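Local coordinates for HpcH/HpaI aldolase/citrate lyase family protein (Burkholderia cenocepacia, PDB 4MF4) that belongs to the HpcH/HpaI aldolase/citrate lyase family and folds as a closed barrel of eight parallel strands with helices packed around it, at residues A39-A44 with I72-L77; D49-D54 with L77-V82. All coordinates share one frame; numbering follows the deposited sequence.

Contact 1 of 2, residues A39-A44 with I72-L77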
loop_
_atom_site.group_PDB
_atom_site.type_symbol
_atom_site.label_atom_id
_atom_site.label_comp_id
_atom_site.label_asym_id
_atom_site.label_seq_id
_atom_site.Cartn_x
_atom_site.Cartn_y
_atom_site.Cartn_z
ATOM N N ALA A 39 11.938 -4.700 -9.258
ATOM C CA ALA A 39 12.966 -5.739 -9.332
ATOM C C ALA A 39 12.517 -6.853 -10.256
ATOM O O ALA A 39 13.325 -7.356 -11.040
ATOM C CB ALA A 39 13.318 -6.323 -7.974
ATOM N N ALA A 40 11.239 -7.213 -10.173
ATOM C CA ALA A 40 10.680 -8.293 -11.019
ATOM C C ALA A 40 10.694 -7.872 -12.489
ATOM O O ALA A 40 11.023 -8.692 -13.394
ATOM C CB ALA A 40 9.257 -8.627 -10.597
ATOM N N GLU A 41 10.299 -6.631 -12.735
ATOM C CA GLU A 41 10.290 -6.111 -14.097
ATOM C C GLU A 41 11.707 -6.005 -14.633
ATOM O O GLU A 41 11.994 -6.483 -15.752
ATOM C CB GLU A 41 9.590 -4.758 -14.232
ATOM C CG GLU A 41 9.390 -4.414 -15.698
ATOM C CD GLU A 41 8.577 -3.188 -15.972
ATOM O OE1 GLU A 41 8.142 -2.473 -15.031
ATOM O OE2 GLU A 41 8.364 -2.947 -17.196
ATOM N N ALA A 42 12.622 -5.461 -13.823
ATOM C CA ALA A 42 14.041 -5.466 -14.232
ATOM C C ALA A 42 14.555 -6.884 -14.558
ATOM O O ALA A 42 15.130 -7.125 -15.616
ATOM C CB ALA A 42 14.905 -4.769 -13.175
ATOM N N LEU A 43 14.355 -7.835 -13.645
ATOM C CA LEU A 43 14.830 -9.206 -13.857
ATOM C C LEU A 43 14.178 -9.955 -15.028
ATOM O O LEU A 43 14.771 -10.879 -15.592
ATOM C CB LEU A 43 14.795 -10.001 -12.532
ATOM C CG LEU A 43 15.784 -9.476 -11.512
ATOM C CD1 LEU A 43 15.562 -10.117 -10.137
ATOM C CD2 LEU A 43 17.230 -9.720 -11.971
ATOM N N ALA A 44 12.975 -9.553 -15.398
ATOM C CA ALA A 44 12.350 -10.010 -16.632
ATOM C C ALA A 44 13.163 -9.704 -17.900
ATOM O O ALA A 44 12.897 -10.323 -18.958
ATOM C CB ALA A 44 10.927 -9.481 -16.749
ATOM N N ILE A 72 6.402 -8.470 -14.500
ATOM C CA ILE A 72 7.126 -9.368 -15.408
ATOM C C ILE A 72 6.470 -9.341 -16.812
ATOM O O ILE A 72 7.163 -9.222 -17.814
ATOM C CB ILE A 72 7.141 -10.823 -14.862
ATOM C CG1 ILE A 72 8.042 -10.955 -13.623
ATOM C CG2 ILE A 72 7.615 -11.822 -15.924
ATOM C CD1 ILE A 72 7.703 -12.172 -12.791
ATOM N N ALA A 73 5.135 -9.448 -16.888
ATOM C CA ALA A 73 4.452 -9.482 -18.201
ATOM C C ALA A 73 4.681 -8.171 -18.974
ATOM O O ALA A 73 4.740 -8.148 -20.191
ATOM C CB ALA A 73 2.959 -9.740 -18.059
ATOM N N ALA A 74 4.838 -7.088 -18.236
ATOM C CA ALA A 74 5.017 -5.804 -18.839
ATOM C C ALA A 74 6.293 -5.686 -19.626
ATOM O O ALA A 74 6.357 -4.828 -20.515
ATOM C CB ALA A 74 4.918 -4.686 -17.785
ATOM N N ALA A 75 7.304 -6.515 -19.317
ATOM C CA ALA A 75 8.562 -6.488 -20.046
ATOM C C ALA A 75 8.418 -7.074 -21.432
ATOM O O ALA A 75 9.308 -6.884 -22.226
ATOM C CB ALA A 75 9.684 -7.221 -19.302
ATOM N N HIS A 76 7.364 -7.841 -21.690
ATOM C CA HIS A 76 7.100 -8.452 -23.012
ATOM C C HIS A 76 8.260 -9.348 -23.481
ATOM O O HIS A 76 8.597 -9.394 -24.675
ATOM C CB HIS A 76 6.822 -7.375 -24.092
ATOM C CG HIS A 76 5.474 -6.726 -24.001
ATOM N ND1 HIS A 76 5.085 -5.945 -22.928
ATOM C CD2 HIS A 76 4.441 -6.695 -24.877
ATOM C CE1 HIS A 76 3.870 -5.473 -23.138
ATOM N NE2 HIS A 76 3.451 -5.921 -24.308
ATOM N N LEU A 77 8.863 -10.077 -22.556
ATOM C CA LEU A 77 10.004 -10.906 -22.884
ATOM C C LEU A 77 9.675 -12.347 -22.506
ATOM O O LEU A 77 8.604 -12.601 -21.995
ATOM C CB LEU A 77 11.265 -10.343 -22.207
ATOM C CG LEU A 77 11.849 -9.092 -22.930
ATOM C CD1 LEU A 77 12.923 -8.395 -22.080
ATOM C CD2 LEU A 77 12.436 -9.423 -24.294
#
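Where the two backbones draw nearest, the CA atoms of Glu-41 and Ile-72 lie 4.7 Å apart, close enough that short side chains, four of them alanines, make most of the contact. Ala-44 sits at its middle: its CB meets Ala-75 CB at 3.6 Å, and the same methyl also touches the carbonyl oxygen and CG2 of Ile-72. The other branch of Ile-72 serves Ala-40. With CG1 beside its own backbone N (chi1 -71°), Ile-72 brings this methylene to 3.7 Å from Ala-40 O and also against Ala-40 CB, so the two branches touch residues one helical turn apart. At the far end, Leu-77 lays its CB 3.6 Å from Ala-44 O, with CD1 beside the same oxygen. Glu-41 behaves differently. Its chain runs out extended from CG and carries OE2 to 3.9 Å from Ala-74 CB, a packing contact, while OE1 forms salt bridges with Arg-70 and Arg-141 of a second subunit. No hydrogen bond crosses between the segments. Beyond the helix, His-76 has positive phi, and its ND1 donates a hydrogen bond to Ala-74 O, which lies in the imidazole plane, although ND1 stands above the plane of that carbonyl. The contact thus packs helix 37-43 against the end of helix 62-73 on the outside of the barrel, with Leu-43 turned to strand 27-32 and the second subunit stacking its own His-76 on this one.

Contact 2 of 2, residues D49-D54 with L77-V82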
loop_
_atom_site.group_PDB
_atom_site.type_symbol
_atom_site.label_atom_id
_atom_site.label_comp_id
_atom_site.label_asym_id
_atom_site.label_seq_id
_atom_site.Cartn_x
_atom_site.Cartn_y
_atom_site.Cartn_z
ATOM N N ASP A 49 14.842 -18.437 -18.216
ATOM C CA ASP A 49 13.642 -19.169 -18.721
ATOM C C ASP A 49 12.437 -19.022 -17.777
ATOM O O ASP A 49 11.277 -18.987 -18.233
ATOM C CB ASP A 49 14.005 -20.614 -18.957
ATOM C CG ASP A 49 15.198 -20.750 -19.888
ATOM O OD1 ASP A 49 15.087 -20.189 -21.005
ATOM O OD2 ASP A 49 16.263 -21.327 -19.493
ATOM N N TRP A 50 12.689 -18.968 -16.468
ATOM C CA TRP A 50 11.588 -18.798 -15.503
ATOM C C TRP A 50 12.007 -17.948 -14.329
ATOM O O TRP A 50 13.196 -17.829 -14.056
ATOM C CB TRP A 50 11.034 -20.168 -15.048
ATOM C CG TRP A 50 12.049 -21.079 -14.466
ATOM C CD1 TRP A 50 12.991 -21.816 -15.141
ATOM C CD2 TRP A 50 12.243 -21.356 -13.082
ATOM N NE1 TRP A 50 13.766 -22.527 -14.251
ATOM C CE2 TRP A 50 13.330 -22.257 -12.981
ATOM C CE3 TRP A 50 11.622 -20.915 -11.913
ATOM C CZ2 TRP A 50 13.789 -22.738 -11.764
ATOM C CZ3 TRP A 50 12.067 -21.428 -10.701
ATOM C CH2 TRP A 50 13.169 -22.320 -10.649
ATOM N N LEU A 51 11.032 -17.336 -13.659
ATOM C CA LEU A 51 11.267 -16.551 -12.460
ATOM C C LEU A 51 10.267 -16.971 -11.393
ATOM O O LEU A 51 9.092 -17.121 -11.690
ATOM C CB LEU A 51 11.075 -15.056 -12.734
ATOM C CG LEU A 51 11.966 -14.394 -13.783
ATOM C CD1 LEU A 51 11.514 -12.963 -14.082
ATOM C CD2 LEU A 51 13.388 -14.339 -13.291
ATOM N N CYS A 52 10.720 -17.202 -10.169
ATOM C CA CYS A 52 9.817 -17.736 -9.109
ATOM C C CYS A 52 9.421 -16.671 -8.083
ATOM O O CYS A 52 10.289 -16.113 -7.420
ATOM C CB CYS A 52 10.435 -18.924 -8.378
ATOM S SG CYS A 52 9.253 -19.708 -7.267
ATOM N N ILE A 53 8.138 -16.387 -7.999
ATOM C CA ILE A 53 7.605 -15.500 -6.956
ATOM C C ILE A 53 7.305 -16.375 -5.758
ATOM O O ILE A 53 6.387 -17.175 -5.782
ATOM C CB ILE A 53 6.353 -14.754 -7.432
ATOM C CG1 ILE A 53 6.670 -13.886 -8.650
ATOM C CG2 ILE A 53 5.745 -13.872 -6.329
ATOM C CD1 ILE A 53 5.434 -13.594 -9.469
ATOM N N ASP A 54 8.086 -16.234 -4.690
ATOM C CA ASP A 54 7.942 -17.123 -3.523
ATOM C C ASP A 54 6.906 -16.584 -2.501
ATOM O O ASP A 54 7.077 -15.491 -2.045
ATOM C CB ASP A 54 9.267 -17.238 -2.845
ATOM C CG ASP A 54 9.275 -18.250 -1.721
ATOM O OD1 ASP A 54 8.348 -19.083 -1.623
ATOM O OD2 ASP A 54 10.309 -18.291 -1.023
ATOM N N LEU A 77 8.863 -10.077 -22.556
ATOM C CA LEU A 77 10.004 -10.906 -22.884
ATOM C C LEU A 77 9.675 -12.347 -22.506
ATOM O O LEU A 77 8.604 -12.601 -21.995
ATOM C CB LEU A 77 11.265 -10.343 -22.207
ATOM C CG LEU A 77 11.849 -9.092 -22.930
ATOM C CD1 LEU A 77 12.923 -8.395 -22.080
ATOM C CD2 LEU A 77 12.436 -9.423 -24.294
ATOM N N PRO A 78 10.576 -13.292 -22.753
ATOM C CA PRO A 78 10.126 -14.707 -22.643
ATOM C C PRO A 78 10.052 -15.396 -21.258
ATOM O O PRO A 78 9.557 -16.502 -21.185
ATOM C CB PRO A 78 11.146 -15.478 -23.521
ATOM C CG PRO A 78 11.970 -14.470 -24.189
ATOM C CD PRO A 78 11.855 -13.168 -23.458
ATOM N N SER A 79 10.545 -14.810 -20.167
ATOM C CA SER A 79 10.506 -15.513 -18.850
ATOM C C SER A 79 9.102 -15.996 -18.406
ATOM O O SER A 79 8.149 -15.271 -18.473
ATOM C CB SER A 79 11.060 -14.598 -17.757
ATOM O OG SER A 79 12.393 -14.161 -18.031
ATOM N N GLU A 80 8.990 -17.235 -17.948
ATOM C CA GLU A 80 7.734 -17.783 -17.497
ATOM C C GLU A 80 7.715 -17.649 -15.974
ATOM O O GLU A 80 8.596 -18.139 -15.314
ATOM C CB GLU A 80 7.652 -19.255 -17.907
ATOM C CG GLU A 80 7.381 -19.471 -19.394
ATOM C CD GLU A 80 5.882 -19.548 -19.721
ATOM O OE1 GLU A 80 5.064 -19.502 -18.774
ATOM O OE2 GLU A 80 5.535 -19.739 -20.917
ATOM N N PRO A 81 6.714 -16.973 -15.412
ATOM C CA PRO A 81 6.587 -16.966 -13.954
ATOM C C PRO A 81 6.165 -18.320 -13.347
ATOM O O PRO A 81 5.350 -19.104 -13.925
ATOM C CB PRO A 81 5.487 -15.914 -13.676
ATOM C CG PRO A 81 4.887 -15.597 -14.982
ATOM C CD PRO A 81 5.564 -16.352 -16.080
ATOM N N VAL A 82 6.739 -18.592 -12.189
ATOM C CA VAL A 82 6.362 -19.726 -11.358
ATOM C C VAL A 82 5.993 -19.128 -9.994
ATOM O O VAL A 82 6.675 -18.179 -9.517
ATOM C CB VAL A 82 7.586 -20.665 -11.218
ATOM C CG1 VAL A 82 7.309 -21.790 -10.235
ATOM C CG2 VAL A 82 7.999 -21.233 -12.590
HETATM O O HOH W 1 10.872 -18.936 -20.964
#
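Trp-50 and Val-82 meet on one face of adjacent parallel strands of the TIM-type barrel, the two strands of a beta-alpha-beta unit, Val-82 CG2 coming obliquely to the indole at 3.7 Å from Trp-50 CE3. The indole owes its position to a chi1 of 56°, which sets CG between the backbone N and the carbonyl carbon. Val-82 divides its methyls: CG2 goes to the tryptophan, and CG1, anti to the backbone N, reaches Cys-52 SG at 4.1 Å. On the opposite face Leu-51 sends CD1 to within 4.0 Å of Ser-79 CB, while Ser-79 OG bonds to Tyr-48 O. Between the two strands four backbone hydrogen bonds alternate: Glu-80 N gives to Asp-49 O, Leu-51 N to Glu-80 O, Val-82 N to Leu-51 O at 2.8 Å, and Ile-53 N to Val-82 O. CA-H...O contacts supplement them, one from Cys-52 CA to Val-82 O at 3.2 Å. A water donates to both Asp-49 O and Pro-78 O, extending the link past the strand ends. Trp-50 NE1 bonds to Leu-27 O on strand 27-32, and Leu-16 of helix 15-22 packs on Trp-50 and Val-82. The chemistry implies two complementary ties: polar bonding holds the strands in register, while apolar packing joins the Trp-50 face to helix 15-22.

Overall arrangement
From the N terminus the chain passes through helix 37-43, strand 50-54, helix 62-73 and strand 80-84, and the two contacts interlock along it. Contact 1 closes a loop from 39-44 to 72-77 that takes in strand 50-54; contact 2 starts inside that loop, at 49-54, and closes beyond it at 77-82, so the loops cross. Contact 1 joins successive helices of the outer layer, whereas contact 2 pairs adjacent strands of the barrel and completes a beta-alpha-beta unit around helix 62-73. Their centres lie about 9 Å apart. Leu-51 CD1 bridges the layers, touching Ile-72 CG1 at 4.0 Å. Leu-77 ends one segment of contact 1 and begins one of contact 2, though it touches across only the first.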